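PDB 2BKL: prolyl endopeptidase from Myxococcus xanthus, which probably hydrolyses peptide bonds on the carboxyl side of proline, and far less readily alanine, in oligopeptides, as a serine protease of the S9A family. Local coordinates for residues Asp282-Glu290 / Phe298-Arg307; Val599-Met610 / Phe627-Pro638. One frame throughout, in Å; residues are numbered along the deposited sequence. Where two conformers were deposited one is given.

Contact 1: Asp282-Glu290 / Phe298-Arg307; sequences DRFYVLTDE and FEVDPAKPAR
R283 reaches across to two acids of the facing segment, E299 and D301, and meets them in quite different ways. Its NE donates to E299 OE2 at 2.7 Å, at the edge of the guanidinium and on the oxygen's anti lone pair, with carboxylate and guanidinium planes perpendicular; NH2 adds a weak bond to the same oxygen. D301 is held more loosely, a salt bridge of 3.5 Å between its OD2 and R283 NH1. Bends at chi2 and chi3 (-61° and -72°) curl the chain so that NE meets E299 OE2 while one guanidinium face turns to D301 CA. Beneath this network the backbones pair as the two middle strands of a four-stranded antiparallel sheet, one blade of the beta-propeller domain. F284 with V300 and V286 with F298 are hydrogen-bonded pairs, while Y285 with E299 is a non-hydrogen-bonded one. On the face carrying F284 and V300, V286 CG2 touches V300 CG2 at 3.7 Å, and P302 CG lies over one face of the F284 ring in a CH-pi contact, 3.9 Å from the centroid. T288 CG2 abuts the edge of the F298 ring. At the end of the hairpin away from R283, R307 grips E290 side-on: NE and NH2 both donate to OE2, at 3.0 and 2.9 Å, while Y275 OH hydrogen-bonds to E290 OE1.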
loop_
_atom_site.group_PDB
_atom_site.type_symbol
_atom_site.label_atom_id
_atom_site.label_comp_id
_atom_site.label_asym_id
_atom_site.label_seq_id
_atom_site.Cartn_x
_atom_site.Cartn_y
_atom_site.Cartn_z
ATOM N N ASP A 282 28.065 16.244 -1.507
ATOM C CA ASP A 282 27.738 17.683 -1.365
ATOM C C ASP A 282 26.930 18.258 -2.523
ATOM O O ASP A 282 26.942 19.454 -2.796
ATOM C CB ASP A 282 28.992 18.528 -1.137
ATOM C CG ASP A 282 29.766 18.100 0.072
ATOM O OD1 ASP A 282 29.206 18.018 1.182
ATOM O OD2 ASP A 282 30.988 17.841 -0.003
ATOM N N ARG A 283 26.202 17.390 -3.221
ATOM C CA ARG A 283 25.209 17.863 -4.192
ATOM C C ARG A 283 23.866 17.247 -3.830
ATOM O O ARG A 283 23.805 16.147 -3.332
ATOM C CB ARG A 283 25.573 17.428 -5.610
ATOM C CG ARG A 283 26.996 17.682 -6.008
ATOM C CD ARG A 283 27.400 19.107 -5.989
ATOM N NE ARG A 283 26.794 19.867 -7.076
ATOM C CZ ARG A 283 27.050 21.139 -7.320
ATOM N NH1 ARG A 283 27.868 21.821 -6.535
ATOM N NH2 ARG A 283 26.459 21.744 -8.337
ATOM N N PHE A 284 22.780 17.981 -4.055
ATOM C CA PHE A 284 21.434 17.494 -3.820
ATOM C C PHE A 284 20.807 17.149 -5.160
ATOM O O PHE A 284 20.939 17.901 -6.132
ATOM C CB PHE A 284 20.547 18.573 -3.166
ATOM C CG PHE A 284 20.951 19.018 -1.785
ATOM C CD1 PHE A 284 21.905 18.382 -1.022
ATOM C CD2 PHE A 284 20.277 20.107 -1.226
ATOM C CE1 PHE A 284 22.190 18.834 0.259
ATOM C CE2 PHE A 284 20.592 20.575 0.053
ATOM C CZ PHE A 284 21.535 19.925 0.781
ATOM N N TYR A 285 20.151 15.987 -5.219
ATOM C CA TYR A 285 19.414 15.529 -6.392
ATOM C C TYR A 285 17.935 15.566 -6.045
ATOM O O TYR A 285 17.495 14.873 -5.157
ATOM C CB TYR A 285 19.896 14.128 -6.841
ATOM C CG TYR A 285 21.365 14.183 -7.196
ATOM C CD1 TYR A 285 22.339 13.989 -6.226
ATOM C CD2 TYR A 285 21.776 14.530 -8.474
ATOM C CE1 TYR A 285 23.687 14.134 -6.519
ATOM C CE2 TYR A 285 23.144 14.668 -8.789
ATOM C CZ TYR A 285 24.083 14.461 -7.801
ATOM O OH TYR A 285 25.408 14.628 -8.088
ATOM N N VAL A 286 17.195 16.409 -6.741
ATOM C CA VAL A 286 15.815 16.714 -6.391
ATOM C C VAL A 286 14.902 16.184 -7.481
ATOM O O VAL A 286 14.954 16.661 -8.617
ATOM C CB VAL A 286 15.589 18.235 -6.228
ATOM C CG1 VAL A 286 14.141 18.541 -5.900
ATOM C CG2 VAL A 286 16.494 18.808 -5.174
ATOM N N LEU A 287 14.065 15.225 -7.121
ATOM C CA LEU A 287 13.052 14.677 -8.007
ATOM C C LEU A 287 11.764 15.419 -7.758
ATOM O O LEU A 287 11.289 15.470 -6.616
ATOM C CB LEU A 287 12.851 13.178 -7.718
ATOM C CG LEU A 287 11.681 12.493 -8.417
ATOM C CD1 LEU A 287 11.840 12.445 -9.939
ATOM C CD2 LEU A 287 11.498 11.086 -7.823
ATOM N N THR A 288 11.173 16.000 -8.794
ATOM C CA THR A 288 10.001 16.852 -8.611
ATOM C C THR A 288 9.065 16.882 -9.794
ATOM O O THR A 288 9.479 16.662 -10.947
ATOM C CB THR A 288 10.483 18.285 -8.256
ATOM O OG1 THR A 288 9.364 19.138 -8.018
ATOM C CG2 THR A 288 11.219 18.919 -9.406
ATOM N N ASP A 289 7.791 17.158 -9.506
ATOM C CA ASP A 289 6.801 17.431 -10.536
ATOM C C ASP A 289 6.573 18.935 -10.778
ATOM O O ASP A 289 5.699 19.319 -11.548
ATOM C CB ASP A 289 5.473 16.664 -10.310
ATOM C CG ASP A 289 4.828 16.967 -9.025
ATOM O OD1 ASP A 289 5.193 17.988 -8.399
ATOM O OD2 ASP A 289 3.894 16.240 -8.573
ATOM N N GLU A 290 7.383 19.778 -10.152
ATOM C CA GLU A 290 7.295 21.210 -10.412
ATOM C C GLU A 290 7.565 21.504 -11.880
ATOM O O GLU A 290 8.644 21.186 -12.386
ATOM C CB GLU A 290 8.258 21.979 -9.521
ATOM C CG GLU A 290 7.981 23.487 -9.501
ATOM C CD GLU A 290 9.216 24.305 -9.208
ATOM O OE1 GLU A 290 9.698 24.287 -8.043
ATOM O OE2 GLU A 290 9.686 25.006 -10.138
ATOM N N PHE A 298 16.540 17.773 -10.812
ATOM C CA PHE A 298 17.444 18.917 -10.670
ATOM C C PHE A 298 18.655 18.537 -9.804
ATOM O O PHE A 298 18.573 17.690 -8.903
ATOM C CB PHE A 298 16.734 20.089 -9.972
ATOM C CG PHE A 298 15.691 20.768 -10.796
ATOM C CD1 PHE A 298 16.042 21.797 -11.656
ATOM C CD2 PHE A 298 14.355 20.409 -10.704
ATOM C CE1 PHE A 298 15.103 22.442 -12.397
ATOM C CE2 PHE A 298 13.414 21.036 -11.479
ATOM C CZ PHE A 298 13.785 22.075 -12.325
ATOM N N GLU A 299 19.794 19.153 -10.099
ATOM C CA GLU A 299 20.963 19.147 -9.233
ATOM C C GLU A 299 20.992 20.489 -8.531
ATOM O O GLU A 299 20.856 21.527 -9.187
ATOM C CB GLU A 299 22.255 18.936 -10.025
ATOM C CG GLU A 299 23.509 18.900 -9.166
ATOM C CD GLU A 299 24.768 18.561 -9.941
ATOM O OE1 GLU A 299 24.704 17.984 -11.050
ATOM O OE2 GLU A 299 25.845 18.879 -9.429
ATOM N N VAL A 300 21.138 20.458 -7.211
ATOM C CA VAL A 300 21.155 21.669 -6.390
ATOM C C VAL A 300 22.440 21.720 -5.599
ATOM O O VAL A 300 22.854 20.719 -5.018
ATOM C CB VAL A 300 19.953 21.678 -5.433
ATOM C CG1 VAL A 300 19.979 22.938 -4.521
ATOM C CG2 VAL A 300 18.655 21.583 -6.216
ATOM N N ASP A 301 23.080 22.891 -5.595
ATOM C CA ASP A 301 24.279 23.152 -4.822
ATOM C C ASP A 301 23.845 23.662 -3.437
ATOM O O ASP A 301 23.173 24.660 -3.353
ATOM C CB ASP A 301 25.055 24.228 -5.566
ATOM C CG ASP A 301 26.379 24.532 -4.938
ATOM O OD1 ASP A 301 26.626 24.145 -3.772
ATOM O OD2 ASP A 301 27.247 25.143 -5.591
ATOM N N PRO A 302 24.152 22.946 -2.364
ATOM C CA PRO A 302 23.735 23.382 -1.020
ATOM C C PRO A 302 24.234 24.805 -0.690
ATOM O O PRO A 302 23.611 25.462 0.121
ATOM C CB PRO A 302 24.398 22.365 -0.099
ATOM C CG PRO A 302 24.726 21.177 -0.985
ATOM C CD PRO A 302 24.911 21.679 -2.340
ATOM N N ALA A 303 25.343 25.215 -1.285
ATOM C CA ALA A 303 25.908 26.546 -1.066
ATOM C C ALA A 303 25.155 27.640 -1.795
ATOM O O ALA A 303 25.302 28.812 -1.432
ATOM C CB ALA A 303 27.351 26.567 -1.506
ATOM N N LYS A 304 24.399 27.264 -2.832
ATOM C CA LYS A 304 23.567 28.160 -3.630
ATOM C C LYS A 304 22.205 27.510 -3.904
ATOM O O LYS A 304 21.847 27.184 -5.048
ATOM C CB LYS A 304 24.263 28.500 -4.960
ATOM C CG LYS A 304 25.607 29.164 -4.817
ATOM C CD LYS A 304 26.179 29.542 -6.205
ATOM C CE LYS A 304 26.074 31.052 -6.481
ATOM N NZ LYS A 304 27.232 31.827 -5.964
ATOM N N PRO A 305 21.437 27.312 -2.851
ATOM C CA PRO A 305 20.239 26.473 -2.959
ATOM C C PRO A 305 18.948 27.164 -3.422
ATOM O O PRO A 305 17.896 26.509 -3.490
ATOM C CB PRO A 305 20.093 25.962 -1.537
ATOM C CG PRO A 305 20.505 27.158 -0.695
ATOM C CD PRO A 305 21.638 27.797 -1.476
ATOM N N ALA A 306 18.982 28.448 -3.749
ATOM C CA ALA A 306 17.767 29.124 -4.189
ATOM C C ALA A 306 17.288 28.503 -5.490
ATOM O O ALA A 306 18.089 28.055 -6.292
ATOM C CB ALA A 306 18.021 30.600 -4.386
ATOM N N ARG A 307 15.979 28.496 -5.692
ATOM C CA ARG A 307 15.371 27.862 -6.859
ATOM C C ARG A 307 15.982 28.278 -8.197
ATOM O O ARG A 307 16.178 27.450 -9.077
ATOM C CB ARG A 307 13.860 28.124 -6.853
ATOM C CG ARG A 307 13.091 27.517 -8.007
ATOM C CD ARG A 307 13.192 26.004 -8.094
ATOM N NE ARG A 307 12.501 25.513 -9.280
ATOM C CZ ARG A 307 13.012 25.487 -10.506
ATOM N NH1 ARG A 307 14.256 25.891 -10.753
ATOM N NH2 ARG A 307 12.274 25.034 -11.512
#

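Contact 2: Val599-Met610 / Phe627-Pro638; sequences VRPDVRYPALLM and FVAAVQNSPGNP
Strand 607-610 and helix 627-632 run nearly antiparallel, 160° between their directions, with axes 10.3 Å apart at closest approach, a spacing that side chains must fill. Away from them the loop before the strand and the turn after the helix come close enough for backbone bonding: D602 N donates to P635 O at 2.8 Å. P635 and G636 are the central residues of a type II turn from S634 to N637. Between helix and strand the F627 ring is met from several directions. L608 CD2 lies 3.9 Å from F627 CE2, V631 CG2 stands over one face of the ring, and from the loop before the strand V599 CG2 approaches CE1; a contact of M610 CE with CD2 holds for one of two conformers and is less certain. This is the packing of a beta-alpha-beta crossover in the alpha/beta-hydrolase domain, strand 607-613 leading through helix 622-632 to the parallel strand 641-646; helix 534-545 adds M543 and T544 against F627. Beyond the helix N637 joins both segments. Its OD1 accepts from Y605 N at 3.1 Å, the donor standing well above the carbonyl plane, while ND2 donates almost straight to V631 O, whose other donor, S634 N, arrives from the opposite face. The amide stands at the edge of the Y605 ring, the planes 86° apart, because chi1 (-177°) carries CG away from the backbone N. An alanine here would keep neither amide bond and would probably leave Y605 N without its acceptor and the turn less firmly fixed to the helix end. S634 OG bonds to two waters, one linking it to V599 O, the other to V603 N. P638 CG sits 4.0 Å above the centre of the R604 guanidinium.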
loop_
_atom_site.group_PDB
_atom_site.type_symbol
_atom_site.label_atom_id
_atom_site.label_comp_id
_atom_site.label_asym_id
_atom_site.label_seq_id
_atom_site.Cartn_x
_atom_site.Cartn_y
_atom_site.Cartn_z
ATOM N N VAL A 599 -27.229 3.525 -0.520
ATOM C CA VAL A 599 -27.857 2.189 -0.598
ATOM C C VAL A 599 -29.364 2.408 -0.820
ATOM O O VAL A 599 -30.130 2.471 0.127
ATOM C CB VAL A 599 -27.550 1.325 0.624
ATOM C CG1 VAL A 599 -28.147 -0.057 0.491
ATOM C CG2 VAL A 599 -26.038 1.245 0.860
ATOM N N ARG A 600 -29.743 2.629 -2.069
ATOM C CA ARG A 600 -31.157 2.882 -2.398
ATOM C C ARG A 600 -31.990 1.637 -2.166
ATOM O O ARG A 600 -31.529 0.534 -2.386
ATOM C CB ARG A 600 -31.297 3.315 -3.839
ATOM C CG ARG A 600 -30.665 4.679 -4.159
ATOM C CD ARG A 600 -30.645 5.045 -5.651
ATOM N NE ARG A 600 -30.629 3.833 -6.460
ATOM C CZ ARG A 600 -29.808 3.564 -7.467
ATOM N NH1 ARG A 600 -28.895 4.452 -7.891
ATOM N NH2 ARG A 600 -29.918 2.386 -8.082
ATOM N N PRO A 601 -33.245 1.800 -1.745
ATOM C CA PRO A 601 -34.121 0.659 -1.537
ATOM C C PRO A 601 -34.683 0.132 -2.847
ATOM O O PRO A 601 -34.667 0.802 -3.884
ATOM C CB PRO A 601 -35.228 1.237 -0.674
ATOM C CG PRO A 601 -35.324 2.670 -1.141
ATOM C CD PRO A 601 -33.890 3.070 -1.375
ATOM N N ASP A 602 -35.222 -1.076 -2.776
ATOM C CA ASP A 602 -35.930 -1.711 -3.892
ATOM C C ASP A 602 -34.996 -1.973 -5.059
ATOM O O ASP A 602 -35.412 -1.960 -6.214
ATOM C CB ASP A 602 -37.150 -0.895 -4.322
ATOM C CG ASP A 602 -37.988 -0.447 -3.146
ATOM O OD1 ASP A 602 -38.307 -1.294 -2.262
ATOM O OD2 ASP A 602 -38.298 0.754 -2.956
ATOM N N VAL A 603 -33.732 -2.268 -4.730
ATOM C CA VAL A 603 -32.672 -2.587 -5.687
ATOM C C VAL A 603 -32.100 -3.956 -5.367
ATOM O O VAL A 603 -31.805 -4.252 -4.208
ATOM C CB VAL A 603 -31.583 -1.546 -5.621
ATOM C CG1 VAL A 603 -30.354 -1.944 -6.427
ATOM C CG2 VAL A 603 -32.105 -0.223 -6.111
ATOM N N ARG A 604 -31.944 -4.807 -6.375
ATOM C CA ARG A 604 -31.228 -6.061 -6.201
ATOM C C ARG A 604 -29.746 -5.758 -6.358
ATOM O O ARG A 604 -29.271 -5.397 -7.435
ATOM C CB ARG A 604 -31.680 -7.127 -7.203
ATOM C CG ARG A 604 -33.191 -7.428 -7.156
ATOM C CD ARG A 604 -33.760 -8.073 -8.439
ATOM N NE ARG A 604 -34.105 -9.481 -8.232
ATOM C CZ ARG A 604 -33.245 -10.500 -8.301
ATOM N NH1 ARG A 604 -31.959 -10.297 -8.589
ATOM N NH2 ARG A 604 -33.677 -11.739 -8.081
ATOM N N TYR A 605 -29.022 -5.899 -5.262
ATOM C CA TYR A 605 -27.598 -5.636 -5.244
ATOM C C TYR A 605 -26.838 -6.886 -5.636
ATOM O O TYR A 605 -27.314 -8.003 -5.489
ATOM C CB TYR A 605 -27.159 -5.128 -3.840
ATOM C CG TYR A 605 -27.609 -3.695 -3.653
ATOM C CD1 TYR A 605 -26.949 -2.648 -4.283
ATOM C CD2 TYR A 605 -28.747 -3.387 -2.900
ATOM C CE1 TYR A 605 -27.360 -1.372 -4.138
ATOM C CE2 TYR A 605 -29.192 -2.105 -2.785
ATOM C CZ TYR A 605 -28.514 -1.095 -3.400
ATOM O OH TYR A 605 -28.975 0.193 -3.349
ATOM N N PRO A 606 -25.603 -6.687 -6.054
ATOM C CA PRO A 606 -24.686 -7.817 -6.158
ATOM C C PRO A 606 -24.507 -8.488 -4.812
ATOM O O PRO A 606 -24.616 -7.838 -3.768
ATOM C CB PRO A 606 -23.357 -7.163 -6.577
ATOM C CG PRO A 606 -23.671 -5.820 -7.022
ATOM C CD PRO A 606 -24.966 -5.421 -6.440
ATOM N N ALA A 607 -24.177 -9.766 -4.813
ATOM C CA ALA A 607 -23.738 -10.450 -3.590
ATOM C C ALA A 607 -22.517 -9.724 -3.021
ATOM O O ALA A 607 -21.675 -9.276 -3.792
ATOM C CB ALA A 607 -23.415 -11.909 -3.889
ATOM N N LEU A 608 -22.405 -9.637 -1.697
ATOM C CA LEU A 608 -21.379 -8.854 -1.050
ATOM C C LEU A 608 -20.649 -9.659 -0.004
ATOM O O LEU A 608 -21.289 -10.250 0.874
ATOM C CB LEU A 608 -22.006 -7.617 -0.422
ATOM C CG LEU A 608 -21.134 -6.712 0.416
ATOM C CD1 LEU A 608 -20.020 -6.111 -0.453
ATOM C CD2 LEU A 608 -21.961 -5.587 1.052
ATOM N N LEU A 609 -19.318 -9.705 -0.089
ATOM C CA LEU A 609 -18.463 -10.238 0.965
ATOM C C LEU A 609 -17.563 -9.105 1.476
ATOM O O LEU A 609 -16.740 -8.579 0.740
ATOM C CB LEU A 609 -17.604 -11.392 0.454
ATOM C CG LEU A 609 -16.564 -11.997 1.400
ATOM C CD1 LEU A 609 -17.210 -12.478 2.696
ATOM C CD2 LEU A 609 -15.768 -13.120 0.734
ATOM N N MET A 610 -17.758 -8.724 2.738
ATOM C CA MET A 610 -16.992 -7.671 3.400
ATOM C C MET A 610 -15.864 -8.368 4.130
ATOM O O MET A 610 -16.116 -9.179 5.044
ATOM C CB MET A 610 -17.852 -7.061 4.500
ATOM C CG MET A 610 -18.763 -5.875 4.289
ATOM S SD MET A 610 -18.750 -5.088 2.772
ATOM C CE MET A 610 -18.462 -3.410 3.381
ATOM N N PHE A 627 -22.119 -0.316 6.549
ATOM C CA PHE A 627 -22.483 -0.606 5.176
ATOM C C PHE A 627 -23.139 -1.966 5.071
ATOM O O PHE A 627 -24.142 -2.089 4.381
ATOM C CB PHE A 627 -21.262 -0.492 4.262
ATOM C CG PHE A 627 -21.577 -0.554 2.794
ATOM C CD1 PHE A 627 -22.124 0.542 2.152
ATOM C CD2 PHE A 627 -21.333 -1.716 2.048
ATOM C CE1 PHE A 627 -22.351 0.526 0.791
ATOM C CE2 PHE A 627 -21.598 -1.753 0.688
ATOM C CZ PHE A 627 -22.121 -0.651 0.069
ATOM N N VAL A 628 -22.592 -2.989 5.731
ATOM C CA VAL A 628 -23.203 -4.333 5.657
ATOM C C VAL A 628 -24.613 -4.309 6.227
ATOM O O VAL A 628 -25.530 -4.929 5.675
ATOM C CB VAL A 628 -22.342 -5.450 6.274
ATOM C CG1 VAL A 628 -22.515 -5.583 7.741
ATOM C CG2 VAL A 628 -22.683 -6.797 5.598
ATOM N N ALA A 629 -24.820 -3.568 7.314
ATOM C CA ALA A 629 -26.151 -3.422 7.869
ATOM C C ALA A 629 -27.120 -2.793 6.883
ATOM O O ALA A 629 -28.231 -3.276 6.699
ATOM C CB ALA A 629 -26.105 -2.595 9.125
ATOM N N ALA A 630 -26.665 -1.767 6.178
ATOM C CA ALA A 630 -27.500 -1.081 5.189
ATOM C C ALA A 630 -27.870 -2.014 4.019
ATOM O O ALA A 630 -28.997 -2.028 3.553
ATOM C CB ALA A 630 -26.792 0.165 4.697
ATOM N N VAL A 631 -26.915 -2.811 3.563
ATOM C CA VAL A 631 -27.159 -3.716 2.446
ATOM C C VAL A 631 -28.070 -4.895 2.860
ATOM O O VAL A 631 -29.007 -5.257 2.134
ATOM C CB VAL A 631 -25.828 -4.189 1.834
ATOM C CG1 VAL A 631 -26.054 -5.259 0.800
ATOM C CG2 VAL A 631 -25.088 -3.009 1.228
ATOM N N GLN A 632 -27.796 -5.492 4.023
ATOM C CA GLN A 632 -28.606 -6.615 4.510
ATOM C C GLN A 632 -30.062 -6.212 4.647
ATOM O O GLN A 632 -30.947 -6.987 4.337
ATOM C CB GLN A 632 -28.118 -7.135 5.873
ATOM C CG GLN A 632 -26.787 -7.867 5.784
ATOM C CD GLN A 632 -26.266 -8.346 7.111
ATOM O OE1 GLN A 632 -26.710 -7.902 8.163
ATOM N NE2 GLN A 632 -25.278 -9.244 7.067
ATOM N N ASN A 633 -30.294 -4.985 5.093
ATOM C CA ASN A 633 -31.622 -4.521 5.423
ATOM C C ASN A 633 -32.261 -3.678 4.350
ATOM O O ASN A 633 -33.329 -3.093 4.582
ATOM C CB ASN A 633 -31.563 -3.809 6.768
ATOM C CG ASN A 633 -31.301 -4.804 7.893
ATOM O OD1 ASN A 633 -32.195 -5.561 8.269
ATOM N ND2 ASN A 633 -30.054 -4.883 8.342
ATOM N N SER A 634 -31.651 -3.621 3.162
ATOM C CA SER A 634 -32.202 -2.807 2.084
ATOM C C SER A 634 -33.440 -3.503 1.544
ATOM O O SER A 634 -33.345 -4.657 1.122
ATOM C CB SER A 634 -31.191 -2.592 0.963
ATOM O OG SER A 634 -31.667 -1.618 0.061
ATOM N N PRO A 635 -34.611 -2.848 1.588
ATOM C CA PRO A 635 -35.827 -3.507 1.112
ATOM C C PRO A 635 -35.652 -4.073 -0.293
ATOM O O PRO A 635 -35.180 -3.425 -1.203
ATOM C CB PRO A 635 -36.864 -2.380 1.107
ATOM C CG PRO A 635 -36.399 -1.443 2.170
ATOM C CD PRO A 635 -34.893 -1.489 2.099
ATOM N N GLY A 636 -36.038 -5.325 -0.470
ATOM C CA GLY A 636 -36.012 -5.945 -1.771
ATOM C C GLY A 636 -34.652 -6.410 -2.274
ATOM O O GLY A 636 -34.526 -6.740 -3.454
ATOM N N ASN A 637 -33.644 -6.428 -1.401
ATOM C CA ASN A 637 -32.357 -7.001 -1.759
ATOM C C ASN A 637 -32.274 -8.466 -1.331
ATOM O O ASN A 637 -32.196 -8.727 -0.149
ATOM C CB ASN A 637 -31.212 -6.255 -1.066
ATOM C CG ASN A 637 -29.873 -6.806 -1.486
ATOM O OD1 ASN A 637 -29.736 -7.335 -2.598
ATOM N ND2 ASN A 637 -28.870 -6.696 -0.604
ATOM N N PRO A 638 -32.270 -9.389 -2.289
ATOM C CA PRO A 638 -32.232 -10.825 -1.977
ATOM C C PRO A 638 -30.832 -11.436 -1.933
ATOM O O PRO A 638 -30.680 -12.585 -1.491
ATOM C CB PRO A 638 -33.019 -11.421 -3.139
ATOM C CG PRO A 638 -32.680 -10.548 -4.300
ATOM C CD PRO A 638 -32.394 -9.164 -3.741
HETATM O O HOH W 1 -31.874 0.734 1.435
HETATM O O HOH W 2 -32.566 -2.968 -2.023
HETATM O O HOH W 3 -26.141 -7.853 -1.320
#

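How the contacts relate
Going from the N terminus, contact 1 comes first: 282-290 meets 298-307 after only seven intervening residues, closing a beta hairpin within one propeller blade. The chain completes the propeller and returns to the hydrolase domain before contact 2 opens. There 599-610 and 627-638 close a wider loop, with sixteen residues between them, inside a beta-alpha-beta unit at one margin of the eight-stranded sheet. The contacts are in series, neither nested nor crossed. Their centres lie 54 Å apart, on opposite sides of the chain's centre, and their nearest atoms about 32 Å, so neither touches the other. Each ties together neighbouring elements of its own domain, and neither bridges the two.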